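PDB 1L1S: hypothetical protein MTH1491 from Methanothermobacter thermautotrophicus, which is of unknown function but belongs to the DsrE/DsrF-like family, whose characterised members include subunits that handle sulfur. Local coordinates for residues L19-I22 and S23-N27. Numbering follows the deposited sequence.
Sequences LLLI and SNVRN
Leu20 with Asn24, Leu21 with Val25 and Ile22 with Arg26 are i to i+4 neighbours within helix 15-31, the connecting helix of a beta-alpha-beta unit. Four consecutive alpha-helical bonds link residues 19-22 to 23-26, from Ser23 N to Leu19 O (2.9 Å) through Arg26 N to Ile22 O (3.1 Å). Asn24 turns its amide back over the preceding turn: CG lies beside its own backbone N (chi1 -69°), which carries the amide back beside Leu20, with Asn24 ND2 3.8 Å from Leu20 CG. Asn24 ND2 also comes within 3.2 Å of Leu20 O, but at a poor angle for a bond, and that oxygen accepts Asn24 N instead. The same ND2 lies close to Tyr42 OH of the second subunit. A leucine at Asn24 has no amide, and Tyr42 of that subunit would probably be left facing a hydrocarbon surface. On another side, Ile22 CG2 sits over one face of the Arg26 guanidinium, 3.2 Å from NH1, the two side chains running alongside each other. Arg26 NH2 forms a salt bridge with Asp58 of helix 56-64. Leu21 CD1 meets Val25 CG2 at 4.2 Å, and both side chains pack on strands 4-10 and 35-41 through Phe8 and Val39, while Val25 also reaches Leu62 of helix 56-64.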
# COMPACT_ATOMS: atom_id res chain seq x y z
N LEU A 19 -0.82 -5.26 14.97
CA LEU A 19 -1.78 -6.33 15.20
C LEU A 19 -2.56 -6.63 13.91
O LEU A 19 -2.97 -7.77 13.68
CB LEU A 19 -2.73 -5.95 16.34
CG LEU A 19 -2.06 -5.87 17.73
CD1 LEU A 19 -3.07 -5.43 18.80
CD2 LEU A 19 -1.46 -7.23 18.08
N LEU A 20 -2.76 -5.62 13.08
CA LEU A 20 -3.47 -5.85 11.82
C LEU A 20 -2.62 -6.75 10.91
O LEU A 20 -3.14 -7.69 10.30
CB LEU A 20 -3.79 -4.52 11.13
CG LEU A 20 -4.78 -4.68 9.97
CD1 LEU A 20 -6.01 -5.43 10.46
CD2 LEU A 20 -5.18 -3.31 9.41
N LEU A 21 -1.33 -6.48 10.82
CA LEU A 21 -0.43 -7.30 10.00
C LEU A 21 -0.46 -8.74 10.50
O LEU A 21 -0.63 -9.68 9.72
CB LEU A 21 1.01 -6.78 10.11
CG LEU A 21 2.16 -7.71 9.69
CD1 LEU A 21 2.21 -7.81 8.19
CD2 LEU A 21 3.49 -7.18 10.21
N ILE A 22 -0.26 -8.91 11.80
CA ILE A 22 -0.27 -10.23 12.42
C ILE A 22 -1.56 -10.97 12.08
O ILE A 22 -1.54 -12.11 11.65
CB ILE A 22 -0.15 -10.13 13.94
CG1 ILE A 22 1.23 -9.56 14.30
CG2 ILE A 22 -0.37 -11.50 14.59
CD1 ILE A 22 1.38 -9.23 15.76
N SER A 23 -2.68 -10.29 12.28
CA SER A 23 -3.99 -10.84 11.99
C SER A 23 -4.10 -11.21 10.53
O SER A 23 -4.60 -12.28 10.19
CB SER A 23 -5.09 -9.84 12.35
OG SER A 23 -6.30 -10.19 11.69
N ASN A 24 -3.64 -10.32 9.65
CA ASN A 24 -3.69 -10.59 8.21
C ASN A 24 -2.85 -11.82 7.84
O ASN A 24 -3.24 -12.62 6.99
CB ASN A 24 -3.21 -9.38 7.42
CG ASN A 24 -4.18 -8.21 7.52
OD1 ASN A 24 -5.34 -8.39 7.85
ND2 ASN A 24 -3.70 -7.01 7.22
N VAL A 25 -1.68 -11.98 8.47
CA VAL A 25 -0.82 -13.14 8.18
C VAL A 25 -1.52 -14.45 8.57
O VAL A 25 -1.51 -15.41 7.81
CB VAL A 25 0.52 -13.05 8.93
CG1 VAL A 25 1.25 -14.39 8.90
CG2 VAL A 25 1.38 -11.95 8.29
N ARG A 26 -2.12 -14.48 9.75
CA ARG A 26 -2.82 -15.68 10.20
C ARG A 26 -4.05 -15.96 9.35
O ARG A 26 -4.30 -17.10 8.96
CB ARG A 26 -3.22 -15.53 11.67
CG ARG A 26 -2.04 -15.63 12.61
CD ARG A 26 -2.45 -15.46 14.07
NE ARG A 26 -1.31 -15.70 14.95
CZ ARG A 26 -0.99 -14.94 15.99
NH1 ARG A 26 -1.73 -13.88 16.31
NH2 ARG A 26 0.09 -15.23 16.71
N ASN A 27 -4.82 -14.92 9.05
CA ASN A 27 -6.03 -15.03 8.23
C ASN A 27 -5.67 -15.66 6.89
O ASN A 27 -6.33 -16.59 6.41
CB ASN A 27 -6.62 -13.63 8.02
CG ASN A 27 -7.93 -13.64 7.21
OD1 ASN A 27 -8.82 -12.81 7.45
ND2 ASN A 27 -8.04 -14.55 6.25